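Local atomic coordinates of putative sporulation-specific glycosylase YdhD (Bacillus subtilis subsp. subtilis str. 168, PDB entry 3CZ8), a protein that probably hydrolyses glycosidic bonds in a polysaccharide during sporulation, using the glycosyl hydrolase family 18 domain that forms the chain described here. Residues G225-I230 against F268-Q273; Q136-L141 against V174-F179; Y183-A188 against I198-R203. The protein carries 1 engineered substitution. One frame throughout, in Å; residues are numbered along the deposited sequence.

How the contacts relate
Along the chain the order is contact 2, contact 3, contact 1. Contacts 2 and 3 belong to the TIM barrel and share strand 177-181: contact 2 joins helix 127-143 to the turn that runs into this strand, contact 3 joins the loop leaving it to helix 198-208. Their centres are about 26 Å apart. Contact 1 sits in the antiparallel sheet inserted after barrel strand 217-220, with its centre about 42 Å from that of contact 2 and on the opposite side of the chain's centre. Contacts 1 and 3 touch: Tyr226 OH meets Asp184 OD1 at 2.9 Å in a probable hydrogen bond, which ties the inserted sheet to the barrel loop.

Contact 1: G225-I230 against F268-Q273; sequences GYDWII and FRYSDQ
Ile230 and Arg269 mark the closest backbone approach, with CA atoms 9.1 Å apart, because strands 225-229 and 265-271 are not neighbours: strand 277-281 runs between them, antiparallel to both. All three belong to the five-stranded antiparallel sheet of the insertion that family 18 glycosidases of this type carry after a late strand of the TIM barrel. The two segments therefore meet through side chains reaching across the middle strand. On one face of the sheet Tyr270 OH donates to Asp227 OD1 over 2.6 Å, and OD1 receives it on its syn lone pair. The two side chains approach from opposite directions; the carboxylate is turned 81° from the phenol ring, and OD1 lies in the ring plane at its edge. With CG anti to the backbone N (chi1 -165°), Asp227 extends its carboxylate toward the phenol. OD1 also forms a salt bridge with Arg249, and OD2 is hydrogen-bonded to His278 ND1, so three partners fix the turn of this buried carboxylate. Tyr270 is held in turn by ring stacking with Tyr253 and His278. The second meeting is van der Waals contact of Ile230 CD1 with Arg269 CD and NE. Arg269 stretches out from CG to NE and crosses Ile230 at about a right angle, while its NE is salt-bridged to Glu279. Ile230 CD1 sits at the edge of the guanidinium, near its plane, 3.9 Å from Arg269 NE.

Contact 2: Q136-L141 against V174-F179; sequences QLRDRL and VVNYMF
Arg138 NE donates to Val174 O over 2.6 Å in a nearly straight bond, the N-H...O angle being 170°. The oxygen lies in the guanidinium plane, whereas NE stands above the carbonyl plane, 41° out of it. Arg138 CB already lies 3.3 Å from Val174 O, and bends at chi2 and chi3 bring NE back to it. The Asn176 amide covers one guanidinium face, its plane 37° from that of the arginine; Asn176 OD1 rides 4.0 Å above the guanidinium centre, and ND2 comes within 3.5 Å of Arg138 NH2. Asn176 OD1 accepts from Leu148 N, which holds the amide in place, and Arg138 NH2 has a weak bond to Gln142 OE1. Helix 127-143 of the TIM barrel is thus joined to the turn leading into strand 177-181, at the N-terminal ends of the strands. A methionine in place of Arg138 would probably leave Val174 O without this donor and the Asn176 amide without the flat group it lies against. One side-chain N-H thus serves a main-chain carbonyl, and the link depends on a charged donor from the helix meeting a neutral acceptor in the turn.

Contact 3: Y183-A188 against I198-R203; sequences YDWHHA and ITEIRR
Trp185 lies with one indole face against helix 198-208, and Glu200 supplies most of what it meets. The chief interaction is CH-pi: Glu200 CB stands 3.8 Å from the centroid of the six-membered ring of Trp185, 22° off the ring normal, and approaches most closely at CE2, over the rim of that ring. Glu200 CG is anti to the carbonyl carbon (chi1 -64°), and a bend at chi2 carries the carboxylate past NE1, still above the same face, its plane 66° from the indole. An apolar contact continues the packing along the helix, where Ile201 CG1 meets Trp185 CZ3 at 4.1 Å. The polar link runs through one water, which lies in the indole plane at its edge. It accepts from Trp185 NE1 over 2.8 Å and donates to Glu200 OE1 over 3.1 Å, so the glutamate meets the indole directly through CB and, by way of water, through its carboxylate. Charge enters from within the helix: Arg203 NH1 makes a long salt bridge of 3.8 Å to Glu200 OE2, well out of the guanidinium plane, besides a weak hydrogen bond to Thr199 O. A loop following a barrel strand here folds back on the helix that comes next, as in the beta-alpha units of a TIM barrel; Tyr183 and Asp184 probably correspond to the Tyr-Asp pair that lines the substrate cleft in family 18 enzymes.

Contact 1: G225-I230 against F268-Q273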
# COMPACT_ATOMS: atom_id res chain seq x y z
N GLY A 225 -8.82 -0.64 -7.14
CA GLY A 225 -9.78 -0.11 -8.10
C GLY A 225 -9.12 -0.33 -9.45
O GLY A 225 -7.98 -0.80 -9.51
N TYR A 226 -9.82 -0.02 -10.55
CA TYR A 226 -9.22 -0.24 -11.87
C TYR A 226 -9.43 0.90 -12.85
O TYR A 226 -10.46 1.57 -12.81
CB TYR A 226 -9.66 -1.58 -12.50
CG TYR A 226 -9.30 -2.80 -11.68
CD1 TYR A 226 -8.06 -3.41 -11.79
CD2 TYR A 226 -10.21 -3.34 -10.77
CE1 TYR A 226 -7.73 -4.52 -11.02
CE2 TYR A 226 -9.90 -4.44 -9.99
CZ TYR A 226 -8.67 -5.03 -10.12
OH TYR A 226 -8.38 -6.12 -9.35
N ASP A 227 -8.45 1.08 -13.72
CA ASP A 227 -8.47 2.09 -14.77
C ASP A 227 -8.44 1.39 -16.12
O ASP A 227 -7.40 0.87 -16.53
CB ASP A 227 -7.24 3.00 -14.63
CG ASP A 227 -7.34 4.29 -15.44
OD1 ASP A 227 -6.70 5.28 -15.03
OD2 ASP A 227 -8.05 4.33 -16.46
N TRP A 228 -9.58 1.37 -16.81
CA TRP A 228 -9.73 0.70 -18.11
C TRP A 228 -9.75 1.72 -19.25
O TRP A 228 -10.36 2.78 -19.13
CB TRP A 228 -11.07 -0.02 -18.19
CG TRP A 228 -11.27 -1.24 -17.33
CD1 TRP A 228 -11.00 -2.53 -17.66
CD2 TRP A 228 -11.88 -1.28 -16.03
NE1 TRP A 228 -11.36 -3.38 -16.65
CE2 TRP A 228 -11.91 -2.64 -15.63
CE3 TRP A 228 -12.39 -0.31 -15.15
CZ2 TRP A 228 -12.43 -3.05 -14.40
CZ3 TRP A 228 -12.92 -0.72 -13.93
CH2 TRP A 228 -12.93 -2.08 -13.56
N ILE A 229 -9.12 1.39 -20.38
CA ILE A 229 -9.32 2.16 -21.61
C ILE A 229 -10.62 1.70 -22.29
O ILE A 229 -10.73 0.54 -22.71
CB ILE A 229 -8.11 2.06 -22.60
CG1 ILE A 229 -6.91 2.87 -22.08
CG2 ILE A 229 -8.47 2.60 -23.98
CD1 ILE A 229 -5.77 2.03 -21.56
N ILE A 230 -11.61 2.59 -22.37
CA ILE A 230 -12.85 2.29 -23.10
C ILE A 230 -12.64 2.44 -24.62
O ILE A 230 -11.59 2.92 -25.05
CB ILE A 230 -14.15 2.93 -22.52
CG1 ILE A 230 -13.97 4.42 -22.22
CG2 ILE A 230 -14.59 2.16 -21.28
CD1 ILE A 230 -15.27 5.10 -21.81
N PHE A 268 -15.55 7.40 -12.55
CA PHE A 268 -15.36 8.57 -13.39
C PHE A 268 -14.76 8.20 -14.74
O PHE A 268 -14.20 7.12 -14.90
CB PHE A 268 -14.53 9.66 -12.70
CG PHE A 268 -13.12 9.27 -12.38
CD1 PHE A 268 -12.08 9.55 -13.27
CD2 PHE A 268 -12.81 8.66 -11.17
CE1 PHE A 268 -10.77 9.21 -12.96
CE2 PHE A 268 -11.50 8.30 -10.87
CZ PHE A 268 -10.48 8.59 -11.77
N ARG A 269 -14.90 9.10 -15.71
CA ARG A 269 -14.24 8.96 -17.00
C ARG A 269 -13.36 10.17 -17.29
O ARG A 269 -13.63 11.27 -16.79
CB ARG A 269 -15.27 8.77 -18.12
CG ARG A 269 -16.04 7.46 -18.05
CD ARG A 269 -17.09 7.35 -19.15
NE ARG A 269 -17.83 6.10 -19.05
CZ ARG A 269 -18.99 5.96 -18.41
NH1 ARG A 269 -19.56 6.99 -17.81
NH2 ARG A 269 -19.58 4.77 -18.38
N TYR A 270 -12.31 9.96 -18.07
CA TYR A 270 -11.43 11.05 -18.52
C TYR A 270 -10.78 10.70 -19.86
O TYR A 270 -10.77 9.54 -20.27
CB TYR A 270 -10.36 11.38 -17.47
CG TYR A 270 -9.31 10.30 -17.24
CD1 TYR A 270 -8.15 10.24 -18.02
CD2 TYR A 270 -9.46 9.36 -16.22
CE1 TYR A 270 -7.19 9.26 -17.81
CE2 TYR A 270 -8.49 8.38 -15.98
CZ TYR A 270 -7.36 8.34 -16.78
OH TYR A 270 -6.40 7.38 -16.58
N SER A 271 -10.24 11.72 -20.53
CA SER A 271 -9.45 11.51 -21.75
C SER A 271 -8.00 11.87 -21.45
O SER A 271 -7.72 12.94 -20.91
CB SER A 271 -9.98 12.37 -22.90
OG SER A 271 -11.32 12.04 -23.20
N ASP A 272 -7.08 10.98 -21.80
CA ASP A 272 -5.67 11.20 -21.52
C ASP A 272 -4.99 12.08 -22.59
O ASP A 272 -5.66 12.54 -23.53
CB ASP A 272 -4.92 9.88 -21.28
CG ASP A 272 -4.94 8.93 -22.48
OD1 ASP A 272 -5.50 9.28 -23.54
OD2 ASP A 272 -4.39 7.81 -22.35
N GLN A 273 -3.68 12.27 -22.44
CA GLN A 273 -2.88 13.13 -23.32
C GLN A 273 -2.65 12.53 -24.71
O GLN A 273 -1.79 13.00 -25.47
CB GLN A 273 -1.53 13.45 -22.66
CG GLN A 273 -1.57 14.63 -21.69
CD GLN A 273 -1.30 15.96 -22.38
OE1 GLN A 273 -0.19 16.22 -22.84
NE2 GLN A 273 -2.32 16.81 -22.45

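Contact 2: Q136-L141 against V174-F179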
# COMPACT_ATOMS: atom_id res chain seq x y z
N GLN A 136 -9.55 -31.64 9.07
CA GLN A 136 -8.37 -32.23 9.69
C GLN A 136 -7.52 -31.14 10.35
O GLN A 136 -6.92 -31.35 11.40
CB GLN A 136 -7.55 -33.01 8.66
CG GLN A 136 -6.77 -34.17 9.28
CD GLN A 136 -5.61 -34.66 8.43
OE1 GLN A 136 -4.49 -34.80 8.92
NE2 GLN A 136 -5.87 -34.91 7.15
N LEU A 137 -7.51 -29.96 9.72
CA LEU A 137 -6.82 -28.80 10.25
C LEU A 137 -7.54 -28.18 11.45
O LEU A 137 -6.87 -27.79 12.41
CB LEU A 137 -6.59 -27.76 9.15
CG LEU A 137 -5.72 -26.55 9.49
CD1 LEU A 137 -4.30 -26.96 9.90
CD2 LEU A 137 -5.69 -25.58 8.31
N ARG A 138 -8.85 -28.06 11.41
CA ARG A 138 -9.58 -27.67 12.57
C ARG A 138 -9.31 -28.51 13.81
O ARG A 138 -9.05 -27.98 14.85
CB ARG A 138 -11.05 -27.55 12.28
CG ARG A 138 -11.93 -27.62 13.46
CD ARG A 138 -11.93 -26.36 14.24
NE ARG A 138 -13.09 -25.59 13.88
CZ ARG A 138 -13.89 -24.99 14.72
NH1 ARG A 138 -14.91 -24.32 14.27
NH2 ARG A 138 -13.66 -25.05 15.99
N ASP A 139 -9.34 -29.82 13.68
CA ASP A 139 -9.15 -30.72 14.78
C ASP A 139 -7.82 -30.49 15.44
O ASP A 139 -7.76 -30.40 16.63
CB ASP A 139 -9.22 -32.17 14.33
CG ASP A 139 -10.60 -32.62 14.07
OD1 ASP A 139 -10.75 -33.70 13.52
OD2 ASP A 139 -11.53 -31.93 14.40
N ARG A 140 -6.78 -30.40 14.64
CA ARG A 140 -5.45 -30.15 15.11
C ARG A 140 -5.25 -28.82 15.78
O ARG A 140 -4.63 -28.71 16.78
CB ARG A 140 -4.47 -30.30 13.99
CG ARG A 140 -3.06 -30.32 14.41
CD ARG A 140 -2.58 -31.73 14.52
NE ARG A 140 -1.14 -31.85 14.65
CZ ARG A 140 -0.47 -31.60 15.76
NH1 ARG A 140 0.82 -31.74 15.76
NH2 ARG A 140 -1.10 -31.20 16.84
N LEU A 141 -5.82 -27.81 15.20
CA LEU A 141 -5.62 -26.44 15.67
C LEU A 141 -6.42 -26.09 16.91
O LEU A 141 -5.90 -25.41 17.80
CB LEU A 141 -5.92 -25.41 14.58
CG LEU A 141 -4.91 -25.25 13.44
CD1 LEU A 141 -5.48 -24.28 12.44
CD2 LEU A 141 -3.54 -24.78 13.93
N VAL A 174 -16.58 -26.13 9.51
CA VAL A 174 -15.29 -26.51 10.09
C VAL A 174 -14.35 -25.36 10.47
O VAL A 174 -13.44 -25.55 11.27
CB VAL A 174 -14.53 -27.56 9.22
CG1 VAL A 174 -15.37 -28.80 9.06
CG2 VAL A 174 -14.16 -26.98 7.86
N VAL A 175 -14.55 -24.17 9.90
CA VAL A 175 -13.70 -23.03 10.25
C VAL A 175 -14.34 -22.19 11.35
O VAL A 175 -15.56 -22.27 11.58
CB VAL A 175 -13.34 -22.13 9.02
CG1 VAL A 175 -12.63 -22.95 7.93
CG2 VAL A 175 -14.56 -21.38 8.47
N ASN A 176 -13.53 -21.42 12.06
CA ASN A 176 -14.04 -20.51 13.07
C ASN A 176 -14.62 -19.29 12.39
O ASN A 176 -15.67 -18.79 12.79
CB ASN A 176 -12.94 -20.10 14.06
CG ASN A 176 -12.42 -21.27 14.88
OD1 ASN A 176 -11.41 -21.89 14.54
ND2 ASN A 176 -13.12 -21.59 15.97
N TYR A 177 -13.92 -18.79 11.36
CA TYR A 177 -14.35 -17.59 10.63
C TYR A 177 -14.10 -17.69 9.13
O TYR A 177 -13.13 -18.29 8.68
CB TYR A 177 -13.68 -16.32 11.20
CG TYR A 177 -14.04 -16.04 12.65
CD1 TYR A 177 -15.22 -15.38 12.98
CD2 TYR A 177 -13.19 -16.43 13.69
CE1 TYR A 177 -15.55 -15.13 14.32
CE2 TYR A 177 -13.51 -16.19 15.01
CZ TYR A 177 -14.68 -15.54 15.32
OH TYR A 177 -14.99 -15.31 16.64
N MET A 178 -15.00 -17.08 8.35
CA MET A 178 -14.90 -17.10 6.90
C MET A 178 -14.73 -15.67 6.41
O MET A 178 -15.59 -14.82 6.65
CB MET A 178 -16.15 -17.74 6.29
CG MET A 178 -16.20 -17.85 4.77
SD MET A 178 -17.72 -18.62 4.11
CE MET A 178 -17.56 -20.23 4.83
N PHE A 179 -13.59 -15.41 5.77
CA PHE A 179 -13.34 -14.10 5.18
C PHE A 179 -13.79 -14.18 3.72
O PHE A 179 -13.15 -14.84 2.90
CB PHE A 179 -11.85 -13.71 5.23
CG PHE A 179 -11.23 -13.71 6.62
CD1 PHE A 179 -11.99 -13.54 7.78
CD2 PHE A 179 -9.85 -13.84 6.75
CE1 PHE A 179 -11.40 -13.52 9.03
CE2 PHE A 179 -9.24 -13.82 8.00
CZ PHE A 179 -10.02 -13.66 9.14

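Contact 3: Y183-A188 against I198-R203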
# COMPACT_ATOMS: atom_id res chain seq x y z
N TYR A 183 -15.14 -8.85 -3.88
CA TYR A 183 -14.66 -7.85 -4.84
C TYR A 183 -14.18 -8.54 -6.10
O TYR A 183 -14.18 -9.78 -6.17
CB TYR A 183 -13.54 -6.98 -4.25
CG TYR A 183 -12.39 -7.75 -3.62
CD1 TYR A 183 -11.37 -8.28 -4.40
CD2 TYR A 183 -12.33 -7.94 -2.24
CE1 TYR A 183 -10.32 -8.99 -3.83
CE2 TYR A 183 -11.28 -8.64 -1.66
CZ TYR A 183 -10.29 -9.16 -2.47
OH TYR A 183 -9.24 -9.86 -1.90
N ASP A 184 -13.75 -7.75 -7.08
CA ASP A 184 -13.26 -8.23 -8.39
C ASP A 184 -14.33 -8.88 -9.26
O ASP A 184 -14.03 -9.77 -10.06
CB ASP A 184 -12.02 -9.14 -8.26
CG ASP A 184 -10.74 -8.35 -8.07
OD1 ASP A 184 -10.80 -7.11 -8.02
OD2 ASP A 184 -9.66 -8.98 -7.99
N TRP A 185 -15.57 -8.41 -9.10
CA TRP A 185 -16.65 -8.72 -10.05
C TRP A 185 -16.31 -8.13 -11.42
O TRP A 185 -16.68 -8.68 -12.45
CB TRP A 185 -18.00 -8.20 -9.54
CG TRP A 185 -18.71 -9.21 -8.68
CD1 TRP A 185 -19.40 -10.32 -9.11
CD2 TRP A 185 -18.81 -9.20 -7.25
NE1 TRP A 185 -19.91 -11.00 -8.03
CE2 TRP A 185 -19.56 -10.34 -6.88
CE3 TRP A 185 -18.33 -8.34 -6.25
CZ2 TRP A 185 -19.86 -10.64 -5.54
CZ3 TRP A 185 -18.63 -8.64 -4.92
CH2 TRP A 185 -19.38 -9.78 -4.58
N HIS A 186 -15.61 -7.00 -11.39
CA HIS A 186 -14.89 -6.51 -12.55
C HIS A 186 -13.46 -6.28 -12.11
O HIS A 186 -13.21 -5.86 -10.97
CB HIS A 186 -15.51 -5.23 -13.08
CG HIS A 186 -16.95 -5.38 -13.46
ND1 HIS A 186 -17.35 -5.74 -14.73
CD2 HIS A 186 -18.08 -5.24 -12.74
CE1 HIS A 186 -18.66 -5.80 -14.78
NE2 HIS A 186 -19.14 -5.50 -13.58
N HIS A 187 -12.52 -6.55 -13.02
CA HIS A 187 -11.10 -6.54 -12.71
C HIS A 187 -10.26 -6.22 -13.95
O HIS A 187 -10.80 -5.82 -14.98
CB HIS A 187 -10.68 -7.89 -12.10
CG HIS A 187 -11.01 -9.07 -12.96
ND1 HIS A 187 -10.08 -9.68 -13.78
CD2 HIS A 187 -12.16 -9.77 -13.12
CE1 HIS A 187 -10.65 -10.68 -14.42
NE2 HIS A 187 -11.91 -10.76 -14.04
N ALA A 188 -8.95 -6.43 -13.84
CA ALA A 188 -7.98 -6.06 -14.89
C ALA A 188 -8.15 -6.84 -16.20
O ALA A 188 -7.81 -6.33 -17.27
CB ALA A 188 -6.54 -6.20 -14.37
N ILE A 198 -22.93 -3.31 -4.70
CA ILE A 198 -23.68 -3.62 -3.48
C ILE A 198 -24.79 -4.65 -3.74
O ILE A 198 -25.20 -5.39 -2.84
CB ILE A 198 -24.21 -2.33 -2.79
CG1 ILE A 198 -24.30 -2.50 -1.27
CG2 ILE A 198 -25.52 -1.84 -3.44
CD1 ILE A 198 -25.69 -2.74 -0.73
N THR A 199 -25.23 -4.71 -5.00
CA THR A 199 -26.21 -5.68 -5.47
C THR A 199 -25.66 -7.10 -5.41
O THR A 199 -26.35 -8.02 -4.97
CB THR A 199 -26.68 -5.34 -6.92
OG1 THR A 199 -25.53 -5.14 -7.76
CG2 THR A 199 -27.52 -4.07 -6.93
N GLU A 200 -24.41 -7.28 -5.81
CA GLU A 200 -23.79 -8.60 -5.78
C GLU A 200 -23.32 -9.01 -4.37
O GLU A 200 -23.24 -10.20 -4.06
CB GLU A 200 -22.65 -8.69 -6.80
CG GLU A 200 -23.07 -8.56 -8.25
CD GLU A 200 -24.11 -9.59 -8.69
OE1 GLU A 200 -23.92 -10.80 -8.43
OE2 GLU A 200 -25.12 -9.18 -9.31
N ILE A 201 -23.01 -8.02 -3.54
CA ILE A 201 -22.66 -8.24 -2.13
C ILE A 201 -23.89 -8.76 -1.37
O ILE A 201 -23.78 -9.71 -0.59
CB ILE A 201 -22.10 -6.94 -1.47
CG1 ILE A 201 -20.72 -6.61 -2.05
CG2 ILE A 201 -22.01 -7.04 0.05
CD1 ILE A 201 -20.28 -5.20 -1.75
N ARG A 202 -25.04 -8.14 -1.64
CA ARG A 202 -26.35 -8.56 -1.13
C ARG A 202 -26.61 -10.03 -1.44
O ARG A 202 -26.90 -10.81 -0.53
CB ARG A 202 -27.45 -7.70 -1.77
CG ARG A 202 -28.89 -8.10 -1.42
CD ARG A 202 -29.44 -7.27 -0.28
NE ARG A 202 -29.42 -5.85 -0.60
CZ ARG A 202 -29.53 -4.87 0.30
NH1 ARG A 202 -29.67 -5.16 1.60
NH2 ARG A 202 -29.49 -3.60 -0.09
N ARG A 203 -26.48 -10.40 -2.71
CA ARG A 203 -26.65 -11.77 -3.18
C ARG A 203 -25.66 -12.75 -2.54
O ARG A 203 -26.05 -13.86 -2.19
CB ARG A 203 -26.53 -11.84 -4.70
CG ARG A 203 -27.77 -11.42 -5.46
CD ARG A 203 -27.45 -11.22 -6.93
NE ARG A 203 -28.61 -10.78 -7.70
CZ ARG A 203 -28.99 -9.51 -7.86
NH1 ARG A 203 -28.30 -8.52 -7.30
NH2 ARG A 203 -30.07 -9.23 -8.57
O HOH W 1 -21.81 -13.02 -8.68